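Local coordinates for protein indole-3-acetic acid-amido synthetase GH3.15 (Arabidopsis thaliana, PDB 6E1Q) that conjugates glutamine, and possibly cysteine, to the auxin precursor indole-3-butyric acid at the expense of ATP, and likewise modifies the herbicide 2,4-DB, at residues S30-I35 / M354-F359; D193-M198 / I227-D232; P393-F398 / Y402-G407. All coordinates share one frame; numbering follows the deposited sequence. Where two conformers were deposited one is given.

Overall arrangement
The three contacts fall on two sides of the chain. Contacts 1 and 3 are close neighbours, their centres about 10 Å apart: strands 356-361 and 390-396 lie side by side antiparallel, so that Glu358 O of contact 1 meets Val394 N of contact 3 at 2.7 Å, a probable hydrogen bond, and Glu358 forms a salt bridge with Arg403. Contact 2, a helix-helix pair in the N-terminal region, lies across the chain's centre, about 43 Å from contact 1 and 38 Å from contact 3, centre to centre. In sequence it falls between the two segments of contact 1; contact 3 follows both. Contact 1 thus brings an early N-terminal helix onto strands of the central region.

Contact 1. Residues S30-I35 / M354-F359; sequences SVLEAI and MGYFEF
Helix 24-38 passes the start of strand 356-361 most closely where Leu32 CA lies 5.8 Å from Tyr356 CA, and no hydrogen bond joins the two segments. Most of the contact is made by the side chains of Leu32 and Tyr356. Leu32 sends both methyls over one face of the phenol ring: CD2 sits 4.0 Å from the centroid of the Tyr356 ring and 16° off its normal, a CH-pi contact over the face, while CD1 lies nearer the CG end. Leu32 CB completes the cover, 3.6 Å from Tyr356 CD1. Tyr356 CG stands anti to the backbone N (chi1 -174°), which swings the ring toward the helix. One residue earlier in the helix, Val31 uses a single branch, its CG1 lying 3.6 Å from Gly355 C and bordering the peptide that leads into the strand. A CB on Gly355 would point away from the helix and come against the Phe357 ring. Gln28 of the same helix adds a polar link, its side chain bonding to Gly355 O and Phe357 N. This is helix-on-strand packing of an N-terminal helix against the beta-strands of the GH3 central region, in the neighbourhood of the substrate-binding residue Phe332.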
loop_
_atom_site.group_PDB
_atom_site.type_symbol
_atom_site.label_atom_id
_atom_site.label_comp_id
_atom_site.label_asym_id
_atom_site.label_seq_id
_atom_site.Cartn_x
_atom_site.Cartn_y
_atom_site.Cartn_z
ATOM N N SER A 30 -24.053 18.030 -2.514
ATOM C CA SER A 30 -25.037 17.035 -2.939
ATOM C C SER A 30 -24.805 15.697 -2.245
ATOM O O SER A 30 -25.758 15.058 -1.784
ATOM C CB SER A 30 -24.974 16.852 -4.450
ATOM O OG SER A 30 -25.785 17.801 -5.110
ATOM N N VAL A 31 -23.542 15.256 -2.182
ATOM C CA VAL A 31 -23.194 13.999 -1.516
ATOM C C VAL A 31 -23.635 14.032 -0.058
ATOM O O VAL A 31 -24.296 13.109 0.435
ATOM C CB VAL A 31 -21.678 13.732 -1.634
ATOM C CG1 VAL A 31 -21.254 12.596 -0.698
ATOM C CG2 VAL A 31 -21.284 13.441 -3.075
ATOM N N LEU A 32 -23.275 15.105 0.651
ATOM C CA LEU A 32 -23.622 15.219 2.066
ATOM C C LEU A 32 -25.134 15.155 2.272
ATOM O O LEU A 32 -25.632 14.420 3.137
ATOM C CB LEU A 32 -23.066 16.524 2.634
ATOM C CG LEU A 32 -23.316 16.668 4.133
ATOM C CD1 LEU A 32 -22.733 15.464 4.856
ATOM C CD2 LEU A 32 -22.779 17.994 4.709
ATOM N N GLU A 33 -25.883 15.925 1.483
ATOM C CA GLU A 33 -27.333 15.888 1.615
ATOM C C GLU A 33 -27.872 14.482 1.381
ATOM O O GLU A 33 -28.781 14.035 2.086
ATOM C CB GLU A 33 -27.988 16.874 0.647
ATOM C CG GLU A 33 -29.505 16.798 0.678
ATOM C CD GLU A 33 -30.162 17.848 -0.187
ATOM O OE1 GLU A 33 -29.972 19.053 0.085
ATOM O OE2 GLU A 33 -30.867 17.467 -1.144
ATOM N N ALA A 34 -27.314 13.760 0.408
ATOM C CA ALA A 34 -27.808 12.416 0.124
ATOM C C ALA A 34 -27.522 11.470 1.282
ATOM O O ALA A 34 -28.396 10.698 1.693
ATOM C CB ALA A 34 -27.183 11.888 -1.169
ATOM N N ILE A 35 -26.311 11.530 1.837
ATOM C CA ILE A 35 -25.957 10.635 2.937
ATOM C C ILE A 35 -26.826 10.908 4.152
ATOM O O ILE A 35 -27.381 9.982 4.760
ATOM C CB ILE A 35 -24.468 10.774 3.291
ATOM C CG1 ILE A 35 -23.612 10.143 2.197
ATOM C CG2 ILE A 35 -24.188 10.114 4.662
ATOM C CD1 ILE A 35 -22.113 10.423 2.367
ATOM N N MET A 354 -17.173 10.499 -4.395
ATOM C CA MET A 354 -16.907 9.243 -3.695
ATOM C C MET A 354 -17.216 9.311 -2.204
ATOM O O MET A 354 -17.155 8.282 -1.527
ATOM C CB MET A 354 -15.448 8.828 -3.898
ATOM C CG MET A 354 -15.062 8.733 -5.368
ATOM S SD MET A 354 -16.154 7.600 -6.279
ATOM C CE MET A 354 -15.684 6.051 -5.503
ATOM N N GLY A 355 -17.563 10.480 -1.695
ATOM C CA GLY A 355 -17.809 10.671 -0.280
ATOM C C GLY A 355 -17.747 12.143 0.037
ATOM O O GLY A 355 -17.414 12.963 -0.812
ATOM N N TYR A 356 -18.116 12.478 1.269
ATOM C CA TYR A 356 -17.985 13.843 1.771
ATOM C C TYR A 356 -16.693 13.931 2.569
ATOM O O TYR A 356 -16.510 13.188 3.540
ATOM C CB TYR A 356 -19.177 14.256 2.639
ATOM C CG TYR A 356 -19.134 15.720 3.054
ATOM C CD1 TYR A 356 -19.458 16.727 2.151
ATOM C CD2 TYR A 356 -18.750 16.093 4.340
ATOM C CE1 TYR A 356 -19.415 18.059 2.518
ATOM C CE2 TYR A 356 -18.698 17.431 4.718
ATOM C CZ TYR A 356 -19.038 18.410 3.800
ATOM O OH TYR A 356 -18.999 19.746 4.148
ATOM N N PHE A 357 -15.813 14.842 2.165
ATOM C CA PHE A 357 -14.426 14.857 2.615
ATOM C C PHE A 357 -14.145 16.135 3.387
ATOM O O PHE A 357 -14.249 17.234 2.833
ATOM C CB PHE A 357 -13.467 14.747 1.429
ATOM C CG PHE A 357 -13.652 13.504 0.606
ATOM C CD1 PHE A 357 -13.295 12.267 1.114
ATOM C CD2 PHE A 357 -14.159 13.572 -0.674
ATOM C CE1 PHE A 357 -13.461 11.123 0.359
ATOM C CE2 PHE A 357 -14.310 12.447 -1.431
ATOM C CZ PHE A 357 -13.970 11.211 -0.909
ATOM N N GLU A 358 -13.783 15.992 4.653
ATOM C CA GLU A 358 -13.266 17.097 5.446
ATOM C C GLU A 358 -11.800 16.847 5.766
ATOM O O GLU A 358 -11.258 15.763 5.528
ATOM C CB GLU A 358 -14.077 17.281 6.730
ATOM C CG GLU A 358 -15.527 17.675 6.477
ATOM C CD GLU A 358 -16.356 17.620 7.742
ATOM O OE1 GLU A 358 -16.633 16.497 8.221
ATOM O OE2 GLU A 358 -16.724 18.697 8.259
ATOM N N PHE A 359 -11.146 17.866 6.308
ATOM C CA PHE A 359 -9.707 17.773 6.518
ATOM C C PHE A 359 -9.349 18.416 7.841
ATOM O O PHE A 359 -9.661 19.586 8.083
ATOM C CB PHE A 359 -8.937 18.399 5.357
ATOM C CG PHE A 359 -9.115 17.630 4.082
ATOM C CD1 PHE A 359 -10.198 17.887 3.254
ATOM C CD2 PHE A 359 -8.269 16.574 3.769
ATOM C CE1 PHE A 359 -10.405 17.135 2.110
ATOM C CE2 PHE A 359 -8.462 15.831 2.626
ATOM C CZ PHE A 359 -9.536 16.118 1.795
#

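Contact 2. Residues D193-M198 / I227-D232; sequences DTTQSM and IKFLED
Apolar contact with the Phe229 ring dominates the meeting of these two helices; no hydrogen bond crosses between the segments, and the nearest alpha carbons, Met198 CA and Phe229 CA, are 7.7 Å apart. Met198 lays its CG over one ring face, 3.5 Å from the centroid of the Phe229 ring and 19° off the normal, a CH-pi contact displaced toward the rim. The closest approach, 3.3 Å between Met198 CG and Phe229 CG, shows how tightly the methylene is seated. With CG anti to the backbone N (chi1 173°) Met198 reaches toward helix 220-243, and bends at its next two torsions lift the sulfur away from the face, toward the CB end of the ring. The sulfur-aromatic term follows: Met198 SD stands 5.1 Å from the Phe229 centroid in an oblique position. Thr195 adds a lighter apolar touch, its CG2 4.1 Å from Phe229 CE2, and its carbonyl oxygen approaches Phe229 CZ at an oblique angle.

Polar bonds serve each helix separately. Asp193 is the N-cap of helix 194-207, its OD1 accepting a weak bond from Thr195 N, while Gln196 NE2 donates to Asp193 OD2 at 2.9 Å from above the carboxylate plane; Gln196 OE1 accepts from Asp252 N. On the other helix, Lys228 NZ and Asp232 OD2 form a salt bridge of 2.8 Å. Tyr199 and Leu202 also touch Phe229, placing this Met-aromatic contact in a helix-helix interface of the GH3 N-terminal region.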
loop_
_atom_site.group_PDB
_atom_site.type_symbol
_atom_site.label_atom_id
_atom_site.label_comp_id
_atom_site.label_asym_id
_atom_site.label_seq_id
_atom_site.Cartn_x
_atom_site.Cartn_y
_atom_site.Cartn_z
ATOM N N ASP A 193 -1.237 -22.522 1.041
ATOM C CA ASP A 193 0.147 -22.719 0.616
ATOM C C ASP A 193 0.554 -21.581 -0.318
ATOM O O ASP A 193 0.233 -21.594 -1.509
ATOM C CB ASP A 193 0.301 -24.074 -0.062
ATOM C CG ASP A 193 1.736 -24.529 -0.115
ATOM O OD1 ASP A 193 2.625 -23.653 -0.061
ATOM O OD2 ASP A 193 1.978 -25.752 -0.238
ATOM N N THR A 194 1.272 -20.589 0.218
ATOM C CA THR A 194 1.701 -19.475 -0.617
ATOM C C THR A 194 2.742 -19.914 -1.639
ATOM O O THR A 194 2.898 -19.262 -2.674
ATOM C CB THR A 194 2.263 -18.329 0.238
ATOM O OG1 THR A 194 3.515 -18.735 0.801
ATOM C CG2 THR A 194 1.320 -17.986 1.368
ATOM N N THR A 195 3.470 -20.999 -1.368
ATOM C CA THR A 195 4.421 -21.479 -2.360
ATOM C C THR A 195 3.704 -21.969 -3.611
ATOM O O THR A 195 4.132 -21.669 -4.731
ATOM C CB THR A 195 5.309 -22.567 -1.760
ATOM O OG1 THR A 195 6.068 -22.001 -0.692
ATOM C CG2 THR A 195 6.280 -23.139 -2.801
ATOM N N GLN A 196 2.598 -22.706 -3.447
ATOM C CA GLN A 196 1.837 -23.156 -4.609
ATOM C C GLN A 196 1.174 -21.990 -5.321
ATOM O O GLN A 196 1.146 -21.936 -6.559
ATOM C CB GLN A 196 0.773 -24.171 -4.201
ATOM C CG GLN A 196 1.333 -25.440 -3.612
ATOM C CD GLN A 196 0.265 -26.485 -3.415
ATOM O OE1 GLN A 196 -0.464 -26.841 -4.349
ATOM N NE2 GLN A 196 0.156 -26.977 -2.191
ATOM N N SER A 197 0.625 -21.047 -4.552
ATOM C CA SER A 197 -0.103 -19.953 -5.179
ATOM C C SER A 197 0.844 -19.040 -5.960
ATOM O O SER A 197 0.553 -18.674 -7.107
ATOM C CB SER A 197 -0.884 -19.167 -4.121
ATOM O OG SER A 197 0.010 -18.575 -3.193
ATOM N N MET A 198 1.982 -18.663 -5.364
ATOM C CA MET A 198 2.945 -17.842 -6.105
ATOM C C MET A 198 3.460 -18.583 -7.344
ATOM O O MET A 198 3.661 -17.980 -8.410
ATOM C CB MET A 198 4.109 -17.448 -5.193
ATOM C CG MET A 198 5.240 -16.722 -5.927
ATOM S SD MET A 198 4.726 -15.052 -6.442
ATOM C CE MET A 198 4.972 -14.165 -4.890
ATOM N N ILE A 227 9.980 -11.380 -7.389
ATOM C CA ILE A 227 11.273 -11.555 -8.042
ATOM C C ILE A 227 12.120 -12.576 -7.289
ATOM O O ILE A 227 12.807 -13.409 -7.897
ATOM C CB ILE A 227 11.975 -10.189 -8.147
ATOM C CG1 ILE A 227 11.211 -9.295 -9.117
ATOM C CG2 ILE A 227 13.449 -10.362 -8.542
ATOM C CD1 ILE A 227 11.787 -7.927 -9.275
ATOM N N LYS A 228 12.081 -12.530 -5.956
ATOM C CA LYS A 228 12.801 -13.521 -5.171
ATOM C C LYS A 228 12.328 -14.935 -5.504
ATOM O O LYS A 228 13.149 -15.844 -5.673
ATOM C CB LYS A 228 12.638 -13.231 -3.681
ATOM C CG LYS A 228 13.639 -13.980 -2.792
ATOM C CD LYS A 228 12.984 -15.111 -1.988
ATOM C CE LYS A 228 13.918 -15.658 -0.900
ATOM N NZ LYS A 228 14.824 -16.752 -1.371
ATOM N N PHE A 229 11.012 -15.141 -5.609
ATOM C CA PHE A 229 10.507 -16.453 -6.002
ATOM C C PHE A 229 11.014 -16.849 -7.391
ATOM O O PHE A 229 11.423 -17.996 -7.612
ATOM C CB PHE A 229 8.977 -16.455 -5.951
ATOM C CG PHE A 229 8.376 -17.825 -5.935
ATOM C CD1 PHE A 229 8.108 -18.491 -7.123
ATOM C CD2 PHE A 229 8.087 -18.456 -4.734
ATOM C CE1 PHE A 229 7.555 -19.752 -7.124
ATOM C CE2 PHE A 229 7.531 -19.736 -4.719
ATOM C CZ PHE A 229 7.261 -20.380 -5.918
ATOM N N LEU A 230 11.009 -15.911 -8.338
ATOM C CA LEU A 230 11.506 -16.216 -9.678
ATOM C C LEU A 230 12.970 -16.631 -9.649
ATOM O O LEU A 230 13.367 -17.583 -10.338
ATOM C CB LEU A 230 11.338 -15.006 -10.590
ATOM C CG LEU A 230 10.021 -14.835 -11.317
ATOM C CD1 LEU A 230 10.000 -13.452 -11.969
ATOM C CD2 LEU A 230 9.808 -15.955 -12.336
ATOM N N GLU A 231 13.796 -15.907 -8.879
ATOM C CA GLU A 231 15.210 -16.247 -8.778
ATOM C C GLU A 231 15.397 -17.695 -8.345
ATOM O O GLU A 231 16.307 -18.378 -8.824
ATOM C CB GLU A 231 15.926 -15.309 -7.791
ATOM C CG GLU A 231 16.187 -13.906 -8.318
ATOM C CD GLU A 231 16.663 -12.934 -7.224
ATOM O OE1 GLU A 231 16.424 -13.200 -6.028
ATOM O OE2 GLU A 231 17.261 -11.896 -7.561
ATOM N N ASP A 232 14.547 -18.179 -7.440
ATOM C CA ASP A 232 14.726 -19.519 -6.896
ATOM C C ASP A 232 14.143 -20.604 -7.788
ATOM O O ASP A 232 14.614 -21.745 -7.737
ATOM C CB ASP A 232 14.077 -19.625 -5.522
ATOM C CG ASP A 232 14.865 -18.895 -4.448
ATOM O OD1 ASP A 232 16.063 -18.603 -4.669
ATOM O OD2 ASP A 232 14.265 -18.604 -3.392
#

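Contact 3. Residues P393-F398 / Y402-G407; sequences PVVTTF and YRYRVG
Thr396 OG1 accepts from Arg403 N at 2.7 Å, a fairly straight side-chain-to-backbone bond. Next to it, Val395 and Tyr404 form an antiparallel hydrogen-bonded pair: Tyr404 N donates to Val395 O at 2.8 Å, and Val395 N to Tyr404 O at 2.9 Å. Arg403 N also comes within 3.1 Å of Val395 O, but its angle is too poor for a bond. With Arg403 and Tyr404 both set opposite Val395, and Arg403 at phi/psi 49°/58°, the geometry is that of a G1 beta bulge. Val406 N continues the ladder to Pro393 O at 3.2 Å.

The first torsion of Thr396 (-73°) sets OG1 beside its own backbone N, where it meets Arg403 N, and sends CG2 toward the Tyr402 ring, 3.9 Å from Tyr402 CD1. Replacing this threonine with a valine would probably leave Arg403 N without its acceptor and the peptide at the bulge less firmly fixed. A water donates to both Thr397 O and Tyr402 OH, so it joins residues that flank the turn; Tyr402 OH also bonds to Ile86 O.

Apolar contacts flank the ladder. Val394 CG1 presses on the Arg403 backbone, 3.4 Å from Arg403 C, and CG2 lies against Arg405 CG. On the other face, Val395 CG1 meets Val406 CG2 at about a right angle between the side chains.

This beta hairpin of strands 390-396 and 404-416 pairs through Val394 and Thr396 with strand 356-361. Arg403 holds Val62 O with NH1, besides its salt bridge to Glu358. Tyr404 OH bonds to Glu330, an ATP-binding residue, while Ile35 of helix 24-38 and Phe58 of helix 55-61 pack on Thr396.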
loop_
_atom_site.group_PDB
_atom_site.type_symbol
_atom_site.label_atom_id
_atom_site.label_comp_id
_atom_site.label_asym_id
_atom_site.label_seq_id
_atom_site.Cartn_x
_atom_site.Cartn_y
_atom_site.Cartn_z
ATOM N N PRO A 393 -7.433 13.357 6.380
ATOM C CA PRO A 393 -8.801 13.319 5.845
ATOM C C PRO A 393 -9.792 12.803 6.879
ATOM O O PRO A 393 -9.479 11.944 7.706
ATOM C CB PRO A 393 -8.699 12.365 4.648
ATOM C CG PRO A 393 -7.223 12.291 4.337
ATOM C CD PRO A 393 -6.549 12.410 5.687
ATOM N N VAL A 394 -10.995 13.367 6.826
ATOM C CA VAL A 394 -12.107 13.047 7.704
ATOM C C VAL A 394 -13.279 12.761 6.772
ATOM O O VAL A 394 -13.810 13.685 6.135
ATOM C CB VAL A 394 -12.413 14.207 8.669
ATOM C CG1 VAL A 394 -13.621 13.907 9.514
ATOM C CG2 VAL A 394 -11.198 14.494 9.562
ATOM N N VAL A 395 -13.654 11.487 6.644
ATOM C CA VAL A 395 -14.531 11.054 5.564
ATOM C C VAL A 395 -15.897 10.680 6.111
ATOM O O VAL A 395 -16.030 10.096 7.193
ATOM C CB VAL A 395 -13.927 9.890 4.749
ATOM C CG1 VAL A 395 -12.539 10.270 4.222
ATOM C CG2 VAL A 395 -13.883 8.577 5.587
ATOM N N THR A 396 -16.920 10.955 5.341
ATOM C CA THR A 396 -18.273 10.607 5.629
ATOM C C THR A 396 -18.686 9.861 4.387
ATOM O O THR A 396 -18.619 10.371 3.311
ATOM C CB THR A 396 -19.128 11.815 5.853
ATOM O OG1 THR A 396 -18.792 12.359 7.096
ATOM C CG2 THR A 396 -20.515 11.443 5.904
ATOM N N THR A 397 -19.134 8.646 4.572
ATOM C CA THR A 397 -19.408 7.727 3.499
ATOM C C THR A 397 -20.776 7.142 3.361
ATOM O O THR A 397 -21.624 7.393 4.117
ATOM C CB THR A 397 -18.444 6.521 3.582
ATOM O OG1 THR A 397 -18.895 5.620 4.557
ATOM C CG2 THR A 397 -17.110 6.927 3.996
ATOM N N PHE A 398 -20.909 6.348 2.330
ATOM C CA PHE A 398 -22.107 5.642 2.003
ATOM C C PHE A 398 -22.186 4.253 2.615
ATOM O O PHE A 398 -23.106 3.568 2.362
ATOM C CB PHE A 398 -22.259 5.512 0.507
ATOM C CG PHE A 398 -22.605 6.785 -0.204
ATOM C CD1 PHE A 398 -23.871 7.262 -0.202
ATOM C CD2 PHE A 398 -21.660 7.481 -0.886
ATOM C CE1 PHE A 398 -24.196 8.393 -0.857
ATOM C CE2 PHE A 398 -21.983 8.641 -1.536
ATOM C CZ PHE A 398 -23.249 9.095 -1.512
ATOM N N TYR A 402 -19.144 8.316 9.438
ATOM C CA TYR A 402 -19.514 9.722 9.491
ATOM C C TYR A 402 -18.386 10.480 10.171
ATOM O O TYR A 402 -18.064 10.196 11.329
ATOM C CB TYR A 402 -20.838 9.895 10.240
ATOM C CG TYR A 402 -21.928 9.046 9.640
ATOM C CD1 TYR A 402 -22.668 9.507 8.556
ATOM C CD2 TYR A 402 -22.196 7.769 10.129
ATOM C CE1 TYR A 402 -23.661 8.735 7.992
ATOM C CE2 TYR A 402 -23.196 6.982 9.574
ATOM C CZ TYR A 402 -23.921 7.476 8.501
ATOM O OH TYR A 402 -24.906 6.727 7.916
ATOM N N ARG A 403 -17.770 11.408 9.438
ATOM C CA ARG A 403 -16.671 12.241 9.942
ATOM C C ARG A 403 -15.606 11.389 10.619
ATOM O O ARG A 403 -15.263 11.569 11.790
ATOM C CB ARG A 403 -17.175 13.324 10.894
ATOM C CG ARG A 403 -18.406 14.036 10.380
ATOM C CD ARG A 403 -18.699 15.279 11.183
ATOM N NE ARG A 403 -17.836 16.388 10.794
ATOM C CZ ARG A 403 -17.667 17.488 11.521
ATOM N NH1 ARG A 403 -18.294 17.620 12.686
ATOM N NH2 ARG A 403 -16.871 18.450 11.084
ATOM N N TYR A 404 -15.079 10.457 9.839
ATOM C CA TYR A 404 -14.238 9.394 10.350
ATOM C C TYR A 404 -12.795 9.685 9.963
ATOM O O TYR A 404 -12.499 9.987 8.801
ATOM C CB TYR A 404 -14.718 8.050 9.792
ATOM C CG TYR A 404 -13.801 6.866 9.998
ATOM C CD1 TYR A 404 -12.728 6.630 9.129
ATOM C CD2 TYR A 404 -14.033 5.946 11.026
ATOM C CE1 TYR A 404 -11.897 5.521 9.292
ATOM C CE2 TYR A 404 -13.197 4.838 11.201
ATOM C CZ TYR A 404 -12.138 4.629 10.330
ATOM O OH TYR A 404 -11.309 3.532 10.477
ATOM N N ARG A 405 -11.909 9.599 10.936
ATOM C CA ARG A 405 -10.515 9.937 10.729
ATOM C C ARG A 405 -9.793 8.760 10.096
ATOM O O ARG A 405 -9.790 7.651 10.637
ATOM C CB ARG A 405 -9.872 10.337 12.052
ATOM C CG ARG A 405 -10.275 11.739 12.483
ATOM C CD ARG A 405 -9.840 12.003 13.914
ATOM N NE ARG A 405 -8.388 12.074 14.004
ATOM C CZ ARG A 405 -7.720 12.114 15.149
ATOM N NH1 ARG A 405 -8.381 12.097 16.300
ATOM N NH2 ARG A 405 -6.393 12.176 15.139
ATOM N N VAL A 406 -9.169 9.022 8.952
ATOM C CA VAL A 406 -8.583 7.981 8.127
ATOM C C VAL A 406 -7.183 7.609 8.594
ATOM O O VAL A 406 -6.730 6.485 8.348
ATOM C CB VAL A 406 -8.655 8.485 6.672
ATOM C CG1 VAL A 406 -7.565 7.913 5.825
ATOM C CG2 VAL A 406 -10.028 8.162 6.097
ATOM N N GLY A 407 -6.499 8.501 9.306
ATOM C CA GLY A 407 -5.200 8.177 9.865
ATOM C C GLY A 407 -4.024 8.413 8.942
ATOM O O GLY A 407 -2.902 8.035 9.296
HETATM O O HOH W 1 -23.757 5.562 5.132
#